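Local coordinates for NAD-dependent aldehyde dehydrogenase (Sinorhizobium meliloti, PDB 3U4J), which probably oxidises aldehydes to carboxylic acids with NAD or NADP as the electron acceptor, at residues A352-V355 against H356-T360; I40-V43 against S44-H47; G391-P394 against D395-I398; G114-I117 against A118-R121. All coordinates share one frame; numbering follows the deposited sequence.

Contact 1 of 4, residues A352-V355 against H356-T360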
loop_
_atom_site.group_PDB
_atom_site.type_symbol
_atom_site.label_atom_id
_atom_site.label_comp_id
_atom_site.label_asym_id
_atom_site.label_seq_id
_atom_site.Cartn_x
_atom_site.Cartn_y
_atom_site.Cartn_z
ATOM N N ALA A 352 -21.079 -33.377 22.895
ATOM C CA ALA A 352 -20.292 -34.437 23.536
ATOM C C ALA A 352 -20.568 -35.822 22.897
ATOM O O ALA A 352 -19.642 -36.594 22.667
ATOM C CB ALA A 352 -20.537 -34.466 25.067
ATOM N N GLU A 353 -21.835 -36.117 22.619
ATOM C CA GLU A 353 -22.217 -37.386 21.969
ATOM C C GLU A 353 -21.620 -37.504 20.558
ATOM O O GLU A 353 -21.104 -38.555 20.188
ATOM C CB GLU A 353 -23.738 -37.571 21.947
ATOM C CG GLU A 353 -24.320 -37.942 23.341
ATOM C CD GLU A 353 -25.856 -37.745 23.476
ATOM O OE1 GLU A 353 -26.532 -37.330 22.503
ATOM O OE2 GLU A 353 -26.393 -38.011 24.582
ATOM N N LYS A 354 -21.659 -36.411 19.798
ATOM C CA LYS A 354 -21.044 -36.385 18.482
ATOM C C LYS A 354 -19.532 -36.632 18.561
ATOM O O LYS A 354 -19.000 -37.471 17.814
ATOM C CB LYS A 354 -21.345 -35.067 17.763
ATOM C CG LYS A 354 -21.048 -35.096 16.272
ATOM C CD LYS A 354 -21.381 -33.744 15.654
ATOM C CE LYS A 354 -21.525 -33.832 14.135
ATOM N NZ LYS A 354 -21.565 -32.467 13.527
ATOM N N VAL A 355 -18.854 -35.941 19.484
ATOM C CA VAL A 355 -17.423 -36.194 19.714
ATOM C C VAL A 355 -17.168 -37.677 20.042
ATOM O O VAL A 355 -16.263 -38.294 19.467
ATOM C CB VAL A 355 -16.818 -35.287 20.804
ATOM C CG1 VAL A 355 -15.377 -35.746 21.168
ATOM C CG2 VAL A 355 -16.832 -33.794 20.356
ATOM N N HIS A 356 -17.968 -38.247 20.946
ATOM C CA HIS A 356 -17.818 -39.673 21.286
ATOM C C HIS A 356 -18.100 -40.590 20.086
ATOM O O HIS A 356 -17.417 -41.595 19.895
ATOM C CB HIS A 356 -18.689 -40.082 22.489
ATOM C CG HIS A 356 -18.325 -41.427 23.037
ATOM N ND1 HIS A 356 -17.074 -41.701 23.547
ATOM C CD2 HIS A 356 -19.024 -42.588 23.110
ATOM C CE1 HIS A 356 -17.026 -42.965 23.935
ATOM N NE2 HIS A 356 -18.190 -43.531 23.668
ATOM N N SER A 357 -19.095 -40.226 19.276
ATOM C CA SER A 357 -19.376 -40.943 18.036
ATOM C C SER A 357 -18.158 -41.022 17.102
ATOM O O SER A 357 -17.906 -42.048 16.471
ATOM C CB SER A 357 -20.523 -40.263 17.299
ATOM O OG SER A 357 -20.933 -41.063 16.206
ATOM N N TYR A 358 -17.420 -39.924 16.964
ATOM C CA TYR A 358 -16.216 -39.951 16.165
ATOM C C TYR A 358 -15.116 -40.849 16.769
ATOM O O TYR A 358 -14.423 -41.578 16.045
ATOM C CB TYR A 358 -15.708 -38.517 15.934
ATOM C CG TYR A 358 -16.380 -37.832 14.765
ATOM C CD1 TYR A 358 -16.234 -38.336 13.471
ATOM C CD2 TYR A 358 -17.165 -36.677 14.943
ATOM C CE1 TYR A 358 -16.849 -37.715 12.379
ATOM C CE2 TYR A 358 -17.764 -36.035 13.846
ATOM C CZ TYR A 358 -17.609 -36.578 12.573
ATOM O OH TYR A 358 -18.177 -35.981 11.468
ATOM N N VAL A 359 -14.945 -40.783 18.086
ATOM C CA VAL A 359 -13.969 -41.647 18.769
ATOM C C VAL A 359 -14.372 -43.113 18.570
ATOM O O VAL A 359 -13.524 -43.956 18.268
ATOM C CB VAL A 359 -13.827 -41.306 20.281
ATOM C CG1 VAL A 359 -13.097 -42.418 21.019
ATOM C CG2 VAL A 359 -13.049 -39.987 20.449
ATOM N N THR A 360 -15.663 -43.421 18.689
ATOM C CA THR A 360 -16.052 -44.816 18.472
ATOM C C THR A 360 -15.852 -45.246 17.004
ATOM O O THR A 360 -15.381 -46.354 16.739
ATOM C CB THR A 360 -17.429 -45.256 19.128
ATOM O OG1 THR A 360 -18.455 -45.453 18.150
ATOM C CG2 THR A 360 -17.877 -44.356 20.207
#

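Contact 2 of 4, residues I40-V43 against S44-H47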
loop_
_atom_site.group_PDB
_atom_site.type_symbol
_atom_site.label_atom_id
_atom_site.label_comp_id
_atom_site.label_asym_id
_atom_site.label_seq_id
_atom_site.Cartn_x
_atom_site.Cartn_y
_atom_site.Cartn_z
ATOM N N ILE A 40 -34.800 -18.032 26.045
ATOM C CA ILE A 40 -34.006 -19.264 25.960
ATOM C C ILE A 40 -33.106 -19.244 27.167
ATOM O O ILE A 40 -32.549 -18.205 27.487
ATOM C CB ILE A 40 -33.098 -19.265 24.681
ATOM C CG1 ILE A 40 -33.954 -19.414 23.425
ATOM C CG2 ILE A 40 -32.030 -20.411 24.722
ATOM C CD1 ILE A 40 -33.268 -18.901 22.162
ATOM N N ASP A 41 -32.986 -20.363 27.854
ATOM C CA ASP A 41 -32.076 -20.454 28.990
ATOM C C ASP A 41 -30.775 -21.132 28.548
ATOM O O ASP A 41 -30.780 -21.983 27.651
ATOM C CB ASP A 41 -32.688 -21.326 30.098
ATOM C CG ASP A 41 -33.886 -20.675 30.811
ATOM O OD1 ASP A 41 -34.116 -19.453 30.735
ATOM O OD2 ASP A 41 -34.603 -21.420 31.509
ATOM N N ARG A 42 -29.685 -20.776 29.217
ATOM C CA ARG A 42 -28.410 -21.473 29.081
ATOM C C ARG A 42 -28.031 -22.115 30.419
ATOM O O ARG A 42 -27.870 -21.425 31.421
ATOM C CB ARG A 42 -27.274 -20.502 28.653
ATOM C CG ARG A 42 -25.900 -21.143 28.629
ATOM C CD ARG A 42 -25.887 -22.386 27.748
ATOM N NE ARG A 42 -24.522 -22.790 27.392
ATOM C CZ ARG A 42 -24.191 -23.981 26.891
ATOM N NH1 ARG A 42 -25.126 -24.913 26.707
ATOM N NH2 ARG A 42 -22.913 -24.248 26.600
ATOM N N VAL A 43 -27.865 -23.428 30.416
ATOM C CA VAL A 43 -27.375 -24.158 31.568
ATOM C C VAL A 43 -25.870 -24.235 31.409
ATOM O O VAL A 43 -25.377 -24.497 30.307
ATOM C CB VAL A 43 -28.005 -25.595 31.647
ATOM C CG1 VAL A 43 -27.286 -26.486 32.666
ATOM C CG2 VAL A 43 -29.517 -25.512 32.026
ATOM N N SER A 44 -25.130 -23.998 32.491
ATOM C CA SER A 44 -23.672 -24.065 32.429
ATOM C C SER A 44 -23.250 -25.462 32.021
ATOM O O SER A 44 -23.712 -26.447 32.616
ATOM C CB SER A 44 -23.043 -23.725 33.758
ATOM O OG SER A 44 -21.693 -24.215 33.817
ATOM N N PRO A 45 -22.385 -25.570 30.998
ATOM C CA PRO A 45 -22.027 -26.939 30.596
ATOM C C PRO A 45 -21.039 -27.556 31.579
ATOM O O PRO A 45 -20.908 -28.774 31.628
ATOM C CB PRO A 45 -21.389 -26.740 29.213
ATOM C CG PRO A 45 -20.853 -25.351 29.237
ATOM C CD PRO A 45 -21.771 -24.552 30.126
ATOM N N GLY A 46 -20.359 -26.721 32.363
ATOM C CA GLY A 46 -19.401 -27.206 33.344
ATOM C C GLY A 46 -20.040 -27.684 34.646
ATOM O O GLY A 46 -19.405 -28.417 35.412
ATOM N N HIS A 47 -21.303 -27.296 34.870
ATOM C CA HIS A 47 -21.957 -27.419 36.173
ATOM C C HIS A 47 -23.428 -27.836 36.012
ATOM O O HIS A 47 -24.315 -26.981 35.846
ATOM C CB HIS A 47 -21.908 -26.089 36.908
ATOM C CG HIS A 47 -20.579 -25.396 36.845
ATOM N ND1 HIS A 47 -19.612 -25.549 37.815
ATOM C CD2 HIS A 47 -20.076 -24.518 35.948
ATOM C CE1 HIS A 47 -18.566 -24.805 37.508
ATOM N NE2 HIS A 47 -18.823 -24.166 36.381
#

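Contact 3 of 4, residues G391-P394 against D395-I398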
loop_
_atom_site.group_PDB
_atom_site.type_symbol
_atom_site.label_atom_id
_atom_site.label_comp_id
_atom_site.label_asym_id
_atom_site.label_seq_id
_atom_site.Cartn_x
_atom_site.Cartn_y
_atom_site.Cartn_z
ATOM N N GLY A 391 -1.621 -44.393 14.546
ATOM C CA GLY A 391 -1.882 -45.324 13.432
ATOM C C GLY A 391 -3.032 -44.893 12.544
ATOM O O GLY A 391 -3.704 -45.715 11.919
ATOM N N VAL A 392 -3.274 -43.592 12.478
ATOM C CA VAL A 392 -4.386 -43.100 11.687
ATOM C C VAL A 392 -3.936 -43.046 10.217
ATOM O O VAL A 392 -2.795 -42.684 9.916
ATOM C CB VAL A 392 -4.920 -41.758 12.211
ATOM C CG1 VAL A 392 -6.148 -41.328 11.410
ATOM C CG2 VAL A 392 -5.273 -41.877 13.708
ATOM N N THR A 393 -4.806 -43.470 9.313
ATOM C CA THR A 393 -4.503 -43.438 7.895
ATOM C C THR A 393 -5.541 -42.498 7.266
ATOM O O THR A 393 -6.638 -42.338 7.824
ATOM C CB THR A 393 -4.578 -44.856 7.292
ATOM O OG1 THR A 393 -5.851 -45.416 7.608
ATOM C CG2 THR A 393 -3.494 -45.760 7.890
ATOM N N PRO A 394 -5.203 -41.856 6.123
ATOM C CA PRO A 394 -6.033 -40.721 5.651
ATOM C C PRO A 394 -7.431 -41.059 5.121
ATOM O O PRO A 394 -8.231 -40.153 4.918
ATOM C CB PRO A 394 -5.169 -40.044 4.578
ATOM C CG PRO A 394 -4.095 -40.963 4.277
ATOM C CD PRO A 394 -3.932 -41.958 5.385
ATOM N N ASP A 395 -7.739 -42.343 4.926
ATOM C CA ASP A 395 -9.091 -42.757 4.525
ATOM C C ASP A 395 -10.088 -42.801 5.695
ATOM O O ASP A 395 -11.291 -42.930 5.473
ATOM C CB ASP A 395 -9.037 -44.150 3.882
ATOM C CG ASP A 395 -8.423 -45.185 4.811
ATOM O OD1 ASP A 395 -7.341 -44.916 5.389
ATOM O OD2 ASP A 395 -9.026 -46.261 4.978
HETATM N N MSE A 396 -9.601 -42.720 6.932
HETATM C CA MSE A 396 -10.493 -42.865 8.081
HETATM C C MSE A 396 -11.280 -41.592 8.311
HETATM O O MSE A 396 -10.742 -40.491 8.174
HETATM C CB MSE A 396 -9.721 -43.223 9.360
HETATM C CG MSE A 396 -9.004 -44.561 9.308
HETATM SE SE MSE A 396 -8.001 -44.802 10.969
HETATM C CE MSE A 396 -7.080 -46.518 10.601
ATOM N N SER A 397 -12.544 -41.749 8.694
ATOM C CA SER A 397 -13.376 -40.604 9.046
ATOM C C SER A 397 -12.707 -39.682 10.089
ATOM O O SER A 397 -12.868 -38.465 10.007
ATOM C CB SER A 397 -14.763 -41.054 9.511
ATOM O OG SER A 397 -14.686 -41.653 10.794
ATOM N N ILE A 398 -11.952 -40.233 11.046
ATOM C CA ILE A 398 -11.274 -39.367 12.036
ATOM C C ILE A 398 -10.074 -38.564 11.479
ATOM O O ILE A 398 -9.662 -37.568 12.093
ATOM C CB ILE A 398 -10.862 -40.090 13.339
ATOM C CG1 ILE A 398 -9.804 -41.176 13.067
ATOM C CG2 ILE A 398 -12.102 -40.612 14.095
ATOM C CD1 ILE A 398 -8.951 -41.488 14.291
#

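Contact 4 of 4, residues G114-I117 against A118-R121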
loop_
_atom_site.group_PDB
_atom_site.type_symbol
_atom_site.label_atom_id
_atom_site.label_comp_id
_atom_site.label_asym_id
_atom_site.label_seq_id
_atom_site.Cartn_x
_atom_site.Cartn_y
_atom_site.Cartn_z
ATOM N N GLY A 114 -18.264 -22.767 29.104
ATOM C CA GLY A 114 -17.482 -23.850 29.728
ATOM C C GLY A 114 -15.982 -23.662 29.546
ATOM O O GLY A 114 -15.208 -24.594 29.691
ATOM N N LYS A 115 -15.589 -22.436 29.229
ATOM C CA LYS A 115 -14.211 -22.057 28.976
ATOM C C LYS A 115 -13.523 -21.852 30.317
ATOM O O LYS A 115 -14.084 -21.200 31.204
ATOM C CB LYS A 115 -14.244 -20.719 28.223
ATOM C CG LYS A 115 -13.030 -20.298 27.454
ATOM C CD LYS A 115 -13.313 -18.922 26.802
ATOM C CE LYS A 115 -14.185 -19.045 25.550
ATOM N NZ LYS A 115 -13.439 -19.643 24.407
ATOM N N PRO A 116 -12.313 -22.415 30.486
ATOM C CA PRO A 116 -11.554 -22.166 31.713
ATOM C C PRO A 116 -11.420 -20.659 31.981
ATOM O O PRO A 116 -11.120 -19.901 31.060
ATOM C CB PRO A 116 -10.187 -22.764 31.393
ATOM C CG PRO A 116 -10.473 -23.832 30.399
ATOM C CD PRO A 116 -11.582 -23.272 29.544
ATOM N N ILE A 117 -11.627 -20.253 33.234
ATOM C CA ILE A 117 -11.672 -18.827 33.601
ATOM C C ILE A 117 -10.366 -18.053 33.300
ATOM O O ILE A 117 -10.393 -16.889 32.877
ATOM C CB ILE A 117 -12.143 -18.595 35.053
ATOM C CG1 ILE A 117 -12.348 -17.085 35.290
ATOM C CG2 ILE A 117 -11.168 -19.214 36.080
ATOM C CD1 ILE A 117 -13.680 -16.569 34.791
ATOM N N ALA A 118 -9.235 -18.721 33.473
ATOM C CA ALA A 118 -7.957 -18.095 33.155
ATOM C C ALA A 118 -7.847 -17.866 31.649
ATOM O O ALA A 118 -7.345 -16.831 31.230
ATOM C CB ALA A 118 -6.771 -18.951 33.685
ATOM N N GLN A 119 -8.307 -18.823 30.840
ATOM C CA GLN A 119 -8.342 -18.630 29.391
ATOM C C GLN A 119 -9.338 -17.515 29.021
ATOM O O GLN A 119 -9.027 -16.638 28.206
ATOM C CB GLN A 119 -8.711 -19.916 28.663
ATOM C CG GLN A 119 -8.906 -19.764 27.153
ATOM C CD GLN A 119 -9.565 -20.985 26.541
ATOM O OE1 GLN A 119 -9.502 -22.079 27.112
ATOM N NE2 GLN A 119 -10.190 -20.815 25.385
ATOM N N ALA A 120 -10.534 -17.567 29.605
ATOM C CA ALA A 120 -11.548 -16.543 29.332
ATOM C C ALA A 120 -10.985 -15.163 29.642
ATOM O O ALA A 120 -11.128 -14.265 28.844
ATOM C CB ALA A 120 -12.817 -16.794 30.110
ATOM N N ARG A 121 -10.313 -15.017 30.777
ATOM C CA ARG A 121 -9.771 -13.720 31.183
ATOM C C ARG A 121 -8.771 -13.210 30.140
ATOM O O ARG A 121 -8.833 -12.041 29.753
ATOM C CB ARG A 121 -9.125 -13.819 32.572
ATOM C CG ARG A 121 -8.527 -12.531 33.119
ATOM C CD ARG A 121 -7.794 -12.774 34.474
ATOM N NE ARG A 121 -8.751 -13.220 35.491
ATOM C CZ ARG A 121 -8.836 -14.450 35.986
ATOM N NH1 ARG A 121 -7.986 -15.405 35.620
ATOM N NH2 ARG A 121 -9.762 -14.714 36.888
#

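Contact 1 of 4, residues A352-V355 against H356-T360
Four successive i-to-i+4 backbone bonds carry helix 349-364 from 352-355 into 356-360: the amides of His-356, Ser-357, Tyr-358 and Val-359 reach the carbonyls of Ala-352, Glu-353, Lys-354 and Val-355 in turn. The shortest joins Ser-357 N to Glu-353 O at 2.8 Å. The longest joins Val-359 N to Val-355 O at 3.1 Å. One turn apart, Lys-354 and Tyr-358 run alongside each other in the same direction, with Lys-354 CG 4.2 Å from Tyr-358 CE2. The lysine CG stands anti to the backbone nitrogen (chi1 -165°) and the chain beyond is extended, which keeps its methylenes alongside the phenol. Tyr-358 CD2 also sits 3.5 Å from Lys-354 O, an oblique approach to the ring. At the far end of that ring, Tyr-358 OH is hydrogen-bonded to Glu-401. On the buried side, Val-359 CG2 lies 3.8 Å from Val-355 O, and both valines pack on Val-407 of strand 407-413. His-356 CB rests 3.6 Å from Ala-352 O, while its imidazole leads away from the preceding turn to hydrogen-bond through ND1 with Tyr-384 OH. The helix is thus amphipathic: valines face the sheet, Glu-353, Lys-354 and Ser-357 are exposed, and the polar ends of His-356 and Tyr-358 are bonded to neighbouring parts of the fold, so that cohesion between the two turns rests mainly on the backbone.

Contact 2 of 4, residues I40-V43 against S44-H47
Arg-42 and Pro-45 meet where strand 39-43 runs out into the loop that leads to strand 51-56, its antiparallel partner in a two-stranded beta hairpin. The tight part is buried. The two side chains cross at about a right angle, and Pro-45 CD lies over one face of the guanidinium, 4.1 Å from Arg-42 CZ. What brings the group back over the loop is the bend of the arginine chain at chi2 (55°). Its rotation is fixed by hydrogen bonds from NE to the carbonyl of Glu-112 and from NH2 to that of Ile-347, so the proline packs against a charged group already held by backbone oxygens. The exposed side belongs to Val-43, whose CG1 touches little beyond the adjoining peptide, 3.6 Å from Ser-44 O, and comes only as near as 4.4 Å to His-47 O. Within the loop the bond from His-47 N to Ser-44 O is weak, at 3.4 Å. Further along, Glu-50 is one of the calcium-site residues and pairs with Ser-44 through the backbone. The nearest approach between the arginine and proline side chains is Arg-42 NH2 to Pro-45 CG, 3.5 Å.

Contact 3 of 4, residues G391-P394 against D395-I398
A type I beta turn from Thr-393 to Met-396 makes this a local contact round a turn, linking the end of strand 383-390 to helix 397-400, whose N-cap position is Met-396, present as selenomethionine. The closing bond runs from Met-396 N to Thr-393 O, 3.1 Å long and nearly straight at 167°, although the donor stands above the carbonyl plane. A second bond reinforces the turn: Thr-393 OG1 donates to Asp-395 OD1 at 2.7 Å, meeting the carboxylate on its syn side and 16° out of its plane. Both side chains lie alongside each other because Thr-393 OG1 (chi1 54°) sits between its own backbone nitrogen and carbonyl carbon and Asp-395 CG takes the corresponding position. The selenomethionine chain, extended beyond CG, runs across the threonine, bringing CE within 3.4 Å of Thr-393 OG1 and 3.7 Å of Gly-391 O. Val-392 CG1 touches both Met-396 SE, at 4.0 Å, and the end of Ile-398, while Val-392 CG2 meets Ile-398 CD1 at 3.7 Å. Val-392 also packs on Ser-409 and Leu-411 of strand 407-413, which ties the turn to the sheet. A valine in place of Thr-393 would probably leave the Asp-395 carboxylate without its hydroxyl mate and freer to turn. Thr-393 N is buried with no partner in the model, which is likely to carry some energetic cost; one backbone bond and one hydroxyl-carboxylate bond hold the shape of the turn, and apolar contacts of Val-392 with Met-396 and Ile-398 add to it.

Contact 4 of 4, residues G114-I117 against A118-R121
Gln-119 lays its carboxamide against the chain of Lys-115, crossing it at about a right angle, with Gln-119 CD and NE2 each 3.6 Å from Lys-115 CG. The same amide turns its oxygen to the proline ring, Gln-119 OE1 lying 3.4 Å from Pro-116 CD. With CG turned away from the backbone N (chi1 174°), the extended glutamine chain carries the group back over these two residues. Lys-115 bends at chi3 and chi4, and its NZ makes a salt bridge with Glu-123, which also accepts a hydrogen bond from Gln-119 NE2; Asn-172 O is a further partner of NZ. Replacing Gln-119 by an alanine removes the carboxamide, and is likely to cost the Lys-115 methylenes and Pro-116 CD a packing partner and Glu-123 one of its donors. Pro-116 is the N-cap of helix 117-138, and its carbonyl opens the helical ladder by accepting Ala-120 N at 2.8 Å, an angle of 167°. One step on, Arg-121 N bonds to Ile-117 O, also 2.8 Å. That oxygen lies over one face of the Arg-121 guanidinium, toward its rim, while salt bridges to Glu-103 and Glu-339 hold the group. Lysine and arginine charges at this helix start are therefore each met by glutamates, which would be expected to balance them locally.

Two pairs of contacts touch. Contact 1 packs on contact 3 through Tyr-358 O and Ile-398 CG2, 3.2 Å apart, so helix 349-364 and the turn that begins helix 397-400 adjoin, with both contacts packing on strand 407-413. Contact 2 meets contact 4 where Pro-45 CG lies 3.7 Å from Gly-114 N, joining the hairpin loop to the junction of helices 102-113 and 117-138. Between the pairs the gaps are wider: contacts 2 and 3 have centres about 34 Å apart. The calcium ion lies about 8 Å from the side chain of His-47 in contact 2, whereas contacts 1 and 3 sit away from that site.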